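Local coordinates for protein ZmpA Glycopeptidase (PDB 6XSX) that probably cleaves the peptide backbone of glycoproteins as a metal-dependent M60-family glycopeptidase, of which this chain is the catalytic module, at residues A[109-114]-A[261-266]; A[178-183]-A[187-192]; A[431-436]-A[514-519]; A[320-325]-A[354-359]. One frame throughout, in Å; residues are numbered along the deposited sequence.

Contact 1. Residues A[109-114]-A[261-266]; sequences ELRPGT and GFNKAE
Arg111 reaches from a loop to Asn263 and Lys264, just past the end of a strand, and the segment that carries it, 109-114, shows how a single long side chain can do nearly all the work of a contact. The chain arrives through Glu109, whose backbone pairs with Gln84, and Leu110, which packs on Gln80. Arg111 then reaches out, extended through chi1 and chi2 (chi1 -173°) and then bent at chi3. Its guanidinium presents NH1 and NH2 end-on to one oxygen: Asn263 OD1 lies 2.9 Å from Arg111 NH1 and equally far from Arg111 NH2, close to the guanidinium plane. The backbone N of Lys264 gives this oxygen a third donor, also at 2.9 Å from Asn263 OD1. Lys264 CB sits over one guanidinium face, while Lys264 CE passes Arg111 CD at 3.8 Å. From Arg111 to Thr114 the backbone folds into a type II turn with Pro112 and Gly113 at its corners; Thr114 OG1 donates to Arg111 O at 2.6 Å, bracing the turn at the foot of the arginine. Arg111 NE forms a salt bridge with Asp82, and Asn263 ND2 bonds to Asp248, so acidic residues probably offset the positive charge here. The contact thus joins the loop before strand 117-123 to the turn that follows strand 259-262, beside strand 240-244 and ahead of helix 267-272.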
loop_
_atom_site.group_PDB
_atom_site.type_symbol
_atom_site.label_atom_id
_atom_site.label_comp_id
_atom_site.label_asym_id
_atom_site.label_seq_id
_atom_site.Cartn_x
_atom_site.Cartn_y
_atom_site.Cartn_z
ATOM N N GLU A 109 -17.205 16.402 14.916
ATOM C CA GLU A 109 -16.197 15.754 14.086
ATOM C C GLU A 109 -15.418 14.689 14.858
ATOM O O GLU A 109 -14.652 13.944 14.255
ATOM C CB GLU A 109 -15.210 16.785 13.528
ATOM C CG GLU A 109 -15.757 17.489 12.299
ATOM C CD GLU A 109 -14.991 18.693 11.788
ATOM O OE1 GLU A 109 -13.770 18.822 12.089
ATOM O OE2 GLU A 109 -15.616 19.488 11.060
ATOM N N LEU A 110 -15.595 14.631 16.185
ATOM C CA LEU A 110 -14.706 13.849 17.033
ATOM C C LEU A 110 -15.429 12.611 17.552
ATOM O O LEU A 110 -16.638 12.651 17.773
ATOM C CB LEU A 110 -14.253 14.713 18.212
ATOM C CG LEU A 110 -13.616 16.065 17.876
ATOM C CD1 LEU A 110 -13.033 16.682 19.137
ATOM C CD2 LEU A 110 -12.552 15.934 16.795
ATOM N N ARG A 111 -14.676 11.529 17.794
ATOM C CA ARG A 111 -15.288 10.365 18.415
ATOM C C ARG A 111 -15.934 10.823 19.718
ATOM O O ARG A 111 -15.334 11.591 20.463
ATOM C CB ARG A 111 -14.282 9.246 18.697
ATOM C CG ARG A 111 -14.924 7.954 19.188
ATOM C CD ARG A 111 -13.929 6.855 19.527
ATOM N NE ARG A 111 -12.838 6.759 18.555
ATOM C CZ ARG A 111 -12.865 6.028 17.440
ATOM N NH1 ARG A 111 -13.942 5.320 17.134
ATOM N NH2 ARG A 111 -11.815 6.009 16.634
ATOM N N PRO A 112 -17.187 10.414 20.006
ATOM C CA PRO A 112 -17.846 10.819 21.245
ATOM C C PRO A 112 -16.940 10.573 22.452
ATOM O O PRO A 112 -16.340 9.502 22.583
ATOM C CB PRO A 112 -19.112 9.944 21.223
ATOM C CG PRO A 112 -19.425 9.823 19.743
ATOM C CD PRO A 112 -18.059 9.603 19.130
ATOM N N GLY A 113 -16.814 11.602 23.294
ATOM C CA GLY A 113 -16.082 11.529 24.548
ATOM C C GLY A 113 -14.617 11.946 24.414
ATOM O O GLY A 113 -13.823 11.713 25.318
ATOM N N THR A 114 -14.238 12.510 23.263
ATOM C CA THR A 114 -12.855 12.920 23.080
ATOM C C THR A 114 -12.692 14.345 23.595
ATOM O O THR A 114 -13.478 15.222 23.245
ATOM C CB THR A 114 -12.423 12.839 21.610
ATOM O OG1 THR A 114 -12.869 11.577 21.117
ATOM C CG2 THR A 114 -10.927 12.981 21.413
ATOM N N GLY A 261 -5.813 6.520 7.775
ATOM C CA GLY A 261 -6.671 6.550 8.950
ATOM C C GLY A 261 -7.090 5.129 9.306
ATOM O O GLY A 261 -7.310 4.326 8.407
ATOM N N PHE A 262 -7.137 4.820 10.607
ATOM C CA PHE A 262 -7.604 3.532 11.098
ATOM C C PHE A 262 -8.489 3.798 12.313
ATOM O O PHE A 262 -8.315 4.804 12.997
ATOM C CB PHE A 262 -6.428 2.612 11.445
ATOM C CG PHE A 262 -5.407 3.235 12.367
ATOM C CD1 PHE A 262 -5.660 3.374 13.731
ATOM C CD2 PHE A 262 -4.204 3.721 11.869
ATOM C CE1 PHE A 262 -4.732 3.985 14.565
ATOM C CE2 PHE A 262 -3.263 4.305 12.709
ATOM C CZ PHE A 262 -3.534 4.453 14.054
ATOM N N ASN A 263 -9.425 2.886 12.582
ATOM C CA ASN A 263 -10.374 3.057 13.669
ATOM C C ASN A 263 -9.753 2.534 14.967
ATOM O O ASN A 263 -8.669 1.946 14.948
ATOM C CB ASN A 263 -11.712 2.382 13.338
ATOM C CG ASN A 263 -12.920 3.076 13.941
ATOM O OD1 ASN A 263 -12.810 3.881 14.874
ATOM N ND2 ASN A 263 -14.092 2.772 13.402
ATOM N N LYS A 264 -10.490 2.720 16.075
ATOM C CA LYS A 264 -10.042 2.452 17.437
ATOM C C LYS A 264 -9.492 1.034 17.576
ATOM O O LYS A 264 -8.454 0.828 18.205
ATOM C CB LYS A 264 -11.200 2.649 18.426
ATOM C CG LYS A 264 -10.807 2.658 19.898
ATOM C CD LYS A 264 -11.969 2.469 20.867
ATOM C CE LYS A 264 -12.662 3.758 21.238
ATOM N NZ LYS A 264 -13.976 3.514 21.886
ATOM N N ALA A 265 -10.216 0.057 17.014
ATOM C CA ALA A 265 -9.895 -1.343 17.247
ATOM C C ALA A 265 -8.607 -1.724 16.521
ATOM O O ALA A 265 -8.047 -2.782 16.784
ATOM C CB ALA A 265 -11.047 -2.235 16.835
ATOM N N GLU A 266 -8.148 -0.867 15.607
ATOM C CA GLU A 266 -7.020 -1.199 14.754
ATOM C C GLU A 266 -5.729 -0.542 15.255
ATOM O O GLU A 266 -4.710 -0.575 14.562
ATOM C CB GLU A 266 -7.338 -0.834 13.293
ATOM C CG GLU A 266 -8.138 -1.901 12.554
ATOM C CD GLU A 266 -9.580 -1.994 13.025
ATOM O OE1 GLU A 266 -10.271 -0.961 13.032
ATOM O OE2 GLU A 266 -9.998 -3.089 13.430
#

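Contact 2. Residues A[178-183]-A[187-192]; sequences VFDVFS and LVNVTA
Leu187 pushes its CD1 methyl into the angle between Asp180 and Phe182, a clear example of how a tight antiparallel hairpin interlocks its side chains. The methyl lies 4.1 Å from the centroid of the Phe182 ring in a CH-pi contact over the face, and 3.6 Å from Asp180 CG. Asn189 lies on this same face of the sheet, flanked by Asp180 and by Val178 CG2, which comes within 3.5 Å of Asn189 ND2. On the other face Val181 and Val188 abut CB to CB, and Val190 CG2 meets the edge of the Phe179 ring. At the end of the ladder Ala192 CB nestles against Val178 O. Two pairs of backbone bonds, Phe179 with Val190 and Val181 with Val188, hold the strands together. With CG anti to the backbone N (chi1 168°), Asn189 carries its amide to Asp180, where ND2 donates at 2.8 Å to the syn lone pair of OD1. Tyr121 and Tyr145 bond to Asp180 OD2, so both carboxylate oxygens are held, consistent with a buried anion.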
loop_
_atom_site.group_PDB
_atom_site.type_symbol
_atom_site.label_atom_id
_atom_site.label_comp_id
_atom_site.label_asym_id
_atom_site.label_seq_id
_atom_site.Cartn_x
_atom_site.Cartn_y
_atom_site.Cartn_z
ATOM N N VAL A 178 -2.916 10.405 23.899
ATOM C CA VAL A 178 -2.113 10.346 22.685
ATOM C C VAL A 178 -0.733 9.758 22.972
ATOM O O VAL A 178 -0.116 10.114 23.976
ATOM C CB VAL A 178 -1.969 11.728 22.009
ATOM C CG1 VAL A 178 -1.347 12.769 22.934
ATOM C CG2 VAL A 178 -1.161 11.646 20.723
ATOM N N PHE A 179 -0.254 8.917 22.035
ATOM C CA PHE A 179 1.137 8.485 21.958
ATOM C C PHE A 179 1.581 8.454 20.498
ATOM O O PHE A 179 0.874 7.901 19.648
ATOM C CB PHE A 179 1.308 7.102 22.599
ATOM C CG PHE A 179 2.683 6.512 22.438
ATOM C CD1 PHE A 179 3.750 6.971 23.202
ATOM C CD2 PHE A 179 2.918 5.503 21.518
ATOM C CE1 PHE A 179 5.020 6.433 23.043
ATOM C CE2 PHE A 179 4.188 4.970 21.353
ATOM C CZ PHE A 179 5.236 5.427 22.124
ATOM N N ASP A 180 2.755 9.043 20.214
ATOM C CA ASP A 180 3.265 9.100 18.848
ATOM C C ASP A 180 4.566 8.317 18.731
ATOM O O ASP A 180 5.425 8.433 19.600
ATOM C CB ASP A 180 3.518 10.536 18.374
ATOM C CG ASP A 180 2.274 11.305 17.949
ATOM O OD1 ASP A 180 1.252 10.660 17.662
ATOM O OD2 ASP A 180 2.338 12.550 17.892
ATOM N N VAL A 181 4.716 7.576 17.622
ATOM C CA VAL A 181 6.005 7.024 17.224
ATOM C C VAL A 181 6.459 7.709 15.938
ATOM O O VAL A 181 5.791 7.589 14.906
ATOM C CB VAL A 181 5.949 5.501 16.996
ATOM C CG1 VAL A 181 7.337 4.930 16.716
ATOM C CG2 VAL A 181 5.277 4.767 18.149
ATOM N N PHE A 182 7.606 8.399 16.019
ATOM C CA PHE A 182 8.279 8.968 14.862
ATOM C C PHE A 182 9.427 8.059 14.444
ATOM O O PHE A 182 10.343 7.808 15.230
ATOM C CB PHE A 182 8.858 10.347 15.186
ATOM C CG PHE A 182 7.829 11.340 15.659
ATOM C CD1 PHE A 182 7.280 12.259 14.781
ATOM C CD2 PHE A 182 7.395 11.340 16.978
ATOM C CE1 PHE A 182 6.321 13.164 15.218
ATOM C CE2 PHE A 182 6.441 12.250 17.413
ATOM C CZ PHE A 182 5.906 13.160 16.531
ATOM N N SER A 183 9.355 7.574 13.202
ATOM C CA SER A 183 10.447 6.827 12.598
ATOM C C SER A 183 11.230 7.784 11.704
ATOM O O SER A 183 11.026 8.995 11.792
ATOM C CB SER A 183 9.914 5.634 11.845
ATOM O OG SER A 183 9.181 6.045 10.696
ATOM N N LEU A 187 5.034 8.559 10.885
ATOM C CA LEU A 187 4.402 8.834 12.166
ATOM C C LEU A 187 3.274 7.825 12.378
ATOM O O LEU A 187 2.469 7.568 11.477
ATOM C CB LEU A 187 3.881 10.281 12.204
ATOM C CG LEU A 187 2.917 10.627 13.347
ATOM C CD1 LEU A 187 3.545 10.361 14.711
ATOM C CD2 LEU A 187 2.438 12.074 13.257
ATOM N N VAL A 188 3.267 7.218 13.567
ATOM C CA VAL A 188 2.145 6.410 14.017
ATOM C C VAL A 188 1.544 7.101 15.243
ATOM O O VAL A 188 2.211 7.252 16.266
ATOM C CB VAL A 188 2.578 4.961 14.334
ATOM C CG1 VAL A 188 1.472 4.165 15.014
ATOM C CG2 VAL A 188 3.076 4.224 13.096
ATOM N N ASN A 189 0.272 7.498 15.117
ATOM C CA ASN A 189 -0.454 8.278 16.107
ATOM C C ASN A 189 -1.617 7.439 16.633
ATOM O O ASN A 189 -2.522 7.108 15.864
ATOM C CB ASN A 189 -0.955 9.583 15.477
ATOM C CG ASN A 189 -1.957 10.334 16.331
ATOM O OD1 ASN A 189 -3.169 10.190 16.150
ATOM N ND2 ASN A 189 -1.456 11.140 17.254
ATOM N N VAL A 190 -1.582 7.128 17.941
ATOM C CA VAL A 190 -2.590 6.330 18.629
ATOM C C VAL A 190 -2.852 6.961 19.998
ATOM O O VAL A 190 -2.284 8.008 20.309
ATOM C CB VAL A 190 -2.130 4.867 18.814
ATOM C CG1 VAL A 190 -2.062 4.089 17.506
ATOM C CG2 VAL A 190 -0.809 4.781 19.575
ATOM N N THR A 191 -3.701 6.322 20.821
ATOM C CA THR A 191 -3.907 6.790 22.189
ATOM C C THR A 191 -2.807 6.244 23.095
ATOM O O THR A 191 -2.268 5.164 22.847
ATOM C CB THR A 191 -5.260 6.367 22.789
ATOM O OG1 THR A 191 -5.318 4.949 22.970
ATOM C CG2 THR A 191 -6.464 6.852 22.012
ATOM N N ALA A 192 -2.526 6.979 24.178
ATOM C CA ALA A 192 -1.534 6.580 25.169
ATOM C C ALA A 192 -2.005 5.340 25.936
ATOM O O ALA A 192 -1.210 4.445 26.219
ATOM C CB ALA A 192 -1.234 7.727 26.103
#

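Contact 3. Residues A[431-436]-A[514-519]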
loop_
_atom_site.group_PDB
_atom_site.type_symbol
_atom_site.label_atom_id
_atom_site.label_comp_id
_atom_site.label_asym_id
_atom_site.label_seq_id
_atom_site.Cartn_x
_atom_site.Cartn_y
_atom_site.Cartn_z
ATOM N N LEU A 431 0.898 -16.444 -20.383
ATOM C CA LEU A 431 1.106 -15.682 -19.163
ATOM C C LEU A 431 -0.215 -15.508 -18.416
ATOM O O LEU A 431 -0.205 -15.306 -17.206
ATOM C CB LEU A 431 1.734 -14.330 -19.513
ATOM C CG LEU A 431 3.099 -14.368 -20.207
ATOM C CD1 LEU A 431 3.540 -12.954 -20.544
ATOM C CD2 LEU A 431 4.153 -15.056 -19.344
ATOM N N TRP A 432 -1.346 -15.620 -19.130
ATOM C CA TRP A 432 -2.652 -15.431 -18.511
ATOM C C TRP A 432 -3.034 -16.605 -17.610
ATOM O O TRP A 432 -4.088 -16.568 -16.981
ATOM C CB TRP A 432 -3.745 -15.157 -19.551
ATOM C CG TRP A 432 -3.667 -16.073 -20.737
ATOM C CD1 TRP A 432 -4.332 -17.251 -20.910
ATOM C CD2 TRP A 432 -2.847 -15.898 -21.906
ATOM N NE1 TRP A 432 -3.997 -17.818 -22.112
ATOM C CE2 TRP A 432 -3.088 -17.011 -22.747
ATOM C CE3 TRP A 432 -1.939 -14.914 -22.327
ATOM C CZ2 TRP A 432 -2.454 -17.162 -23.983
ATOM C CZ3 TRP A 432 -1.305 -15.070 -23.543
ATOM C CH2 TRP A 432 -1.562 -16.177 -24.359
ATOM N N TYR A 433 -2.188 -17.639 -17.534
ATOM C CA TYR A 433 -2.437 -18.727 -16.594
ATOM C C TYR A 433 -1.760 -18.456 -15.245
ATOM O O TYR A 433 -1.918 -19.247 -14.317
ATOM C CB TYR A 433 -1.996 -20.083 -17.157
ATOM C CG TYR A 433 -2.817 -20.653 -18.294
ATOM C CD1 TYR A 433 -4.136 -20.272 -18.501
ATOM C CD2 TYR A 433 -2.289 -21.615 -19.143
ATOM C CE1 TYR A 433 -4.889 -20.788 -19.545
ATOM C CE2 TYR A 433 -3.029 -22.147 -20.190
ATOM C CZ TYR A 433 -4.336 -21.734 -20.390
ATOM O OH TYR A 433 -5.079 -22.247 -21.415
ATOM N N ALA A 434 -1.006 -17.347 -15.125
ATOM C CA ALA A 434 -0.342 -17.031 -13.866
ATOM C C ALA A 434 -1.376 -16.940 -12.746
ATOM O O ALA A 434 -2.474 -16.424 -12.957
ATOM C CB ALA A 434 0.442 -15.739 -13.963
ATOM N N ASN A 435 -0.998 -17.446 -11.567
ATOM C CA ASN A 435 -1.828 -17.383 -10.371
ATOM C C ASN A 435 -0.942 -17.524 -9.133
ATOM O O ASN A 435 0.243 -17.833 -9.245
ATOM C CB ASN A 435 -2.989 -18.384 -10.429
ATOM C CG ASN A 435 -2.537 -19.822 -10.309
ATOM O OD1 ASN A 435 -2.244 -20.281 -9.210
ATOM N ND2 ASN A 435 -2.466 -20.537 -11.424
ATOM N N ASP A 436 -1.535 -17.291 -7.956
ATOM C CA ASP A 436 -0.838 -17.215 -6.685
ATOM C C ASP A 436 -0.061 -18.488 -6.351
ATOM O O ASP A 436 0.882 -18.413 -5.562
ATOM C CB ASP A 436 -1.769 -16.783 -5.542
ATOM C CG ASP A 436 -2.299 -15.365 -5.692
ATOM O OD1 ASP A 436 -1.700 -14.588 -6.440
ATOM O OD2 ASP A 436 -3.320 -15.059 -5.080
ATOM N N VAL A 514 -2.934 -30.401 -20.228
ATOM C CA VAL A 514 -1.579 -29.882 -20.157
ATOM C C VAL A 514 -1.385 -29.216 -18.795
ATOM O O VAL A 514 -2.111 -28.284 -18.455
ATOM C CB VAL A 514 -1.310 -28.919 -21.330
ATOM C CG1 VAL A 514 0.071 -28.279 -21.260
ATOM C CG2 VAL A 514 -1.518 -29.595 -22.686
ATOM N N ALA A 515 -0.410 -29.716 -18.020
ATOM C CA ALA A 515 -0.088 -29.179 -16.706
ATOM C C ALA A 515 0.887 -28.015 -16.866
ATOM O O ALA A 515 1.655 -27.985 -17.819
ATOM C CB ALA A 515 0.487 -30.268 -15.822
ATOM N N TYR A 516 0.826 -27.047 -15.938
ATOM C CA TYR A 516 1.663 -25.856 -16.023
ATOM C C TYR A 516 2.435 -25.685 -14.725
ATOM O O TYR A 516 1.878 -25.913 -13.656
ATOM C CB TYR A 516 0.841 -24.603 -16.327
ATOM C CG TYR A 516 0.599 -24.396 -17.796
ATOM C CD1 TYR A 516 -0.385 -25.115 -18.462
ATOM C CD2 TYR A 516 1.370 -23.502 -18.526
ATOM C CE1 TYR A 516 -0.601 -24.936 -19.821
ATOM C CE2 TYR A 516 1.160 -23.305 -19.880
ATOM C CZ TYR A 516 0.171 -24.030 -20.528
ATOM O OH TYR A 516 -0.043 -23.851 -21.863
ATOM N N ASP A 517 3.709 -25.282 -14.846
ATOM C CA ASP A 517 4.582 -25.179 -13.687
ATOM C C ASP A 517 4.740 -23.725 -13.235
ATOM O O ASP A 517 4.160 -22.806 -13.818
ATOM C CB ASP A 517 5.916 -25.892 -13.916
ATOM C CG ASP A 517 6.904 -25.141 -14.791
ATOM O OD1 ASP A 517 6.649 -23.941 -15.112
ATOM O OD2 ASP A 517 7.922 -25.772 -15.168
ATOM N N ASN A 518 5.570 -23.540 -12.206
ATOM C CA ASN A 518 5.671 -22.300 -11.456
ATOM C C ASN A 518 6.214 -21.165 -12.326
ATOM O O ASN A 518 6.092 -20.005 -11.947
ATOM C CB ASN A 518 6.519 -22.475 -10.190
ATOM C CG ASN A 518 5.788 -23.193 -9.075
ATOM O OD1 ASN A 518 4.661 -22.824 -8.741
ATOM N ND2 ASN A 518 6.432 -24.192 -8.473
ATOM N N GLU A 519 6.839 -21.507 -13.457
ATOM C CA GLU A 519 7.301 -20.510 -14.411
ATOM C C GLU A 519 6.426 -20.524 -15.669
ATOM O O GLU A 519 6.845 -20.052 -16.724
ATOM C CB GLU A 519 8.792 -20.705 -14.692
ATOM C CG GLU A 519 9.659 -20.301 -13.513
ATOM C CD GLU A 519 11.158 -20.505 -13.646
ATOM O OE1 GLU A 519 11.650 -20.648 -14.793
ATOM O OE2 GLU A 519 11.826 -20.564 -12.588
#
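Two tyrosines, Tyr433 and Tyr516, make this contact by themselves, joined as a T-shaped (edge-to-face) aromatic pair. The arrangement bridges a short 3-10 turn at 431-433 and strand 511-517, part of the C-terminal four-stranded antiparallel sheet, and illustrates how one ring pair can join a loop to a beta sheet. The edge of Tyr433 comes down on the face of Tyr516, with ring centroids 5.0 Å apart and planes at 79°. Tyr433 CD2 stands almost over the middle of the Tyr516 ring, while Tyr433 CE2 leans toward its hydroxyl-bearing side. Tyr433 has CG anti to its carbonyl carbon (chi1 -70°), which swings the ring toward the strand. Its hydroxyl bonds to Glu482 on neighbouring strand 478-485, giving the turn a second, polar link to the sheet. Trp432 NE1 lies over one face of the Tyr433 ring, and Asn435 ND2 donates to Tyr433 O at 3.2 Å, tying down the backbone behind the ring. At the end of the strand, Asp517 OD1 accepts from Glu519 N in an Asx turn. At the heart of the pair, Tyr433 CD2 approaches Tyr516 CZ to 3.7 Å.

Contact 4. Residues A[320-325]-A[354-359]; sequences NLWERN and PLWQLQ
Helices 321-331 and 347-361 are held well apart where Trp322 reaches for Trp356 and Gln357: the nearest CA atoms of the two segments, those of Trp322 and Gln357, are 10.7 Å apart. Segment 320-325 opens at Asn320, whose positive phi marks it as the C-prime residue of a Schellman motif ending the preceding helix, and continues through a wider pi-type turn. Segment 354-359 begins at a kink, where Pro354 and Leu355 lack backbone N bonds to the preceding turn. Trp356 has CG anti to its backbone N (chi1 180°), presenting CD1 3.7 Å from Trp322 CZ2; the indoles touch edge against edge, planes 28° apart. Gln357 runs antiparallel alongside the Trp322 side chain, its NE2 3.8 Å from Trp322 CZ3. His409 holds the Gln357 amide oxygen, and backbone oxygens of Trp432 and Ala434 hold NE2. This is buried helix-helix packing, with the Asp436 loop joining the indoles: Trp322 NE1 donates to Asp436 OD2, Trp356 NE1 to OD1.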
loop_
_atom_site.group_PDB
_atom_site.type_symbol
_atom_site.label_atom_id
_atom_site.label_comp_id
_atom_site.label_asym_id
_atom_site.label_seq_id
_atom_site.Cartn_x
_atom_site.Cartn_y
_atom_site.Cartn_z
ATOM N N ASN A 320 -11.531 -15.887 -4.181
ATOM C CA ASN A 320 -11.830 -17.020 -5.050
ATOM C C ASN A 320 -11.979 -16.594 -6.514
ATOM O O ASN A 320 -12.717 -17.230 -7.264
ATOM C CB ASN A 320 -13.135 -17.728 -4.649
ATOM C CG ASN A 320 -13.199 -18.224 -3.217
ATOM O OD1 ASN A 320 -12.204 -18.670 -2.654
ATOM N ND2 ASN A 320 -14.384 -18.184 -2.622
ATOM N N LEU A 321 -11.286 -15.524 -6.924
ATOM C CA LEU A 321 -11.525 -14.921 -8.227
ATOM C C LEU A 321 -10.750 -15.635 -9.334
ATOM O O LEU A 321 -11.147 -15.580 -10.495
ATOM C CB LEU A 321 -11.166 -13.432 -8.187
ATOM C CG LEU A 321 -12.089 -12.554 -7.339
ATOM C CD1 LEU A 321 -11.674 -11.092 -7.436
ATOM C CD2 LEU A 321 -13.547 -12.721 -7.759
ATOM N N TRP A 322 -9.622 -16.263 -8.987
ATOM C CA TRP A 322 -8.887 -17.030 -9.981
ATOM C C TRP A 322 -9.837 -18.035 -10.629
ATOM O O TRP A 322 -9.945 -18.078 -11.856
ATOM C CB TRP A 322 -7.672 -17.739 -9.373
ATOM C CG TRP A 322 -6.574 -16.867 -8.836
ATOM C CD1 TRP A 322 -6.109 -16.849 -7.551
ATOM C CD2 TRP A 322 -5.757 -15.932 -9.566
ATOM N NE1 TRP A 322 -5.063 -15.977 -7.425
ATOM C CE2 TRP A 322 -4.823 -15.397 -8.646
ATOM C CE3 TRP A 322 -5.710 -15.505 -10.901
ATOM C CZ2 TRP A 322 -3.869 -14.448 -9.020
ATOM C CZ3 TRP A 322 -4.764 -14.570 -11.269
ATOM C CH2 TRP A 322 -3.855 -14.051 -10.339
ATOM N N GLU A 323 -10.550 -18.794 -9.785
ATOM C CA GLU A 323 -11.390 -19.895 -10.239
ATOM C C GLU A 323 -12.765 -19.406 -10.709
ATOM O O GLU A 323 -13.330 -19.970 -11.647
ATOM C CB GLU A 323 -11.495 -20.987 -9.166
ATOM C CG GLU A 323 -10.178 -21.710 -8.880
ATOM C CD GLU A 323 -9.566 -22.474 -10.049
ATOM O OE1 GLU A 323 -10.302 -23.212 -10.715
ATOM O OE2 GLU A 323 -8.348 -22.339 -10.295
ATOM N N ARG A 324 -13.317 -18.379 -10.053
ATOM C CA ARG A 324 -14.669 -17.930 -10.361
ATOM C C ARG A 324 -14.708 -17.075 -11.627
ATOM O O ARG A 324 -15.736 -17.011 -12.298
ATOM C CB ARG A 324 -15.247 -17.084 -9.221
ATOM C CG ARG A 324 -15.807 -17.890 -8.058
ATOM C CD ARG A 324 -16.308 -16.954 -6.977
ATOM N NE ARG A 324 -16.985 -17.737 -5.958
ATOM C CZ ARG A 324 -17.665 -17.239 -4.924
ATOM N NH1 ARG A 324 -17.785 -15.929 -4.768
ATOM N NH2 ARG A 324 -18.235 -18.060 -4.058
ATOM N N ASN A 325 -13.599 -16.396 -11.936
ATOM C CA ASN A 325 -13.644 -15.266 -12.850
ATOM C C ASN A 325 -12.537 -15.353 -13.896
ATOM O O ASN A 325 -12.818 -15.376 -15.093
ATOM C CB ASN A 325 -13.496 -13.936 -12.108
ATOM C CG ASN A 325 -14.820 -13.284 -11.776
ATOM O OD1 ASN A 325 -15.253 -12.371 -12.486
ATOM N ND2 ASN A 325 -15.465 -13.738 -10.707
ATOM N N PRO A 354 -4.712 -8.859 -14.770
ATOM C CA PRO A 354 -3.697 -9.000 -15.818
ATOM C C PRO A 354 -2.323 -8.429 -15.461
ATOM O O PRO A 354 -1.295 -8.928 -15.925
ATOM C CB PRO A 354 -4.299 -8.234 -17.014
ATOM C CG PRO A 354 -5.340 -7.318 -16.391
ATOM C CD PRO A 354 -5.902 -8.129 -15.243
ATOM N N LEU A 355 -2.333 -7.362 -14.654
ATOM C CA LEU A 355 -1.123 -6.672 -14.236
ATOM C C LEU A 355 -0.453 -7.472 -13.121
ATOM O O LEU A 355 0.768 -7.605 -13.096
ATOM C CB LEU A 355 -1.477 -5.256 -13.763
ATOM C CG LEU A 355 -1.984 -4.312 -14.860
ATOM C CD1 LEU A 355 -2.527 -3.018 -14.265
ATOM C CD2 LEU A 355 -0.902 -4.008 -15.879
ATOM N N TRP A 356 -1.266 -7.991 -12.199
ATOM C CA TRP A 356 -0.763 -8.823 -11.119
ATOM C C TRP A 356 -0.064 -10.065 -11.681
ATOM O O TRP A 356 1.003 -10.457 -11.202
ATOM C CB TRP A 356 -1.895 -9.178 -10.146
ATOM C CG TRP A 356 -1.449 -10.043 -9.005
ATOM C CD1 TRP A 356 -1.923 -11.278 -8.673
ATOM C CD2 TRP A 356 -0.404 -9.748 -8.060
ATOM N NE1 TRP A 356 -1.273 -11.754 -7.567
ATOM C CE2 TRP A 356 -0.322 -10.848 -7.180
ATOM C CE3 TRP A 356 0.464 -8.663 -7.863
ATOM C CZ2 TRP A 356 0.593 -10.892 -6.127
ATOM C CZ3 TRP A 356 1.374 -8.711 -6.823
ATOM C CH2 TRP A 356 1.435 -9.812 -5.967
ATOM N N GLN A 357 -0.673 -10.676 -12.705
ATOM C CA GLN A 357 -0.122 -11.855 -13.361
ATOM C C GLN A 357 1.266 -11.570 -13.931
ATOM O O GLN A 357 2.166 -12.399 -13.798
ATOM C CB GLN A 357 -1.043 -12.337 -14.483
ATOM C CG GLN A 357 -2.344 -12.939 -13.986
ATOM C CD GLN A 357 -3.156 -13.529 -15.109
ATOM O OE1 GLN A 357 -3.353 -12.905 -16.148
ATOM N NE2 GLN A 357 -3.641 -14.746 -14.901
ATOM N N LEU A 358 1.424 -10.416 -14.595
ATOM C CA LEU A 358 2.715 -10.027 -15.150
ATOM C C LEU A 358 3.740 -9.855 -14.032
ATOM O O LEU A 358 4.915 -10.136 -14.243
ATOM C CB LEU A 358 2.579 -8.746 -15.983
ATOM C CG LEU A 358 1.689 -8.854 -17.225
ATOM C CD1 LEU A 358 1.517 -7.502 -17.914
ATOM C CD2 LEU A 358 2.215 -9.894 -18.210
ATOM N N GLN A 359 3.284 -9.416 -12.847
ATOM C CA GLN A 359 4.152 -9.195 -11.697
ATOM C C GLN A 359 4.513 -10.528 -11.037
ATOM O O GLN A 359 5.617 -10.692 -10.525
ATOM C CB GLN A 359 3.495 -8.247 -10.691
ATOM C CG GLN A 359 4.308 -8.014 -9.423
ATOM C CD GLN A 359 5.597 -7.256 -9.652
ATOM O OE1 GLN A 359 5.797 -6.613 -10.679
ATOM N NE2 GLN A 359 6.499 -7.341 -8.696
#

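In the fold
The four contacts fall into two groups toward the two ends of the module. Contacts 1 and 2 are neighbours on the ten-stranded mixed sheet, their centres about 14 Å apart: contact 2 is nested in the chain loop closed by contact 1, and Phe262 CZ packs 3.4 Å from Asn189 O. Contacts 3 and 4 lie about 11 Å apart between centres and touch directly through hydrogen bonds, since Gln357 NE2 bonds to Trp432 O and to Ala434 O, each at 2.8 Å. Some 44 Å separates the centres of contacts 2 and 3. Helix 277-286, between contacts 1 and 4 in the chain, carries an HExxH pattern (His281, Glu282, His285), without bound metal here, that probably marks the metalloprotease active site.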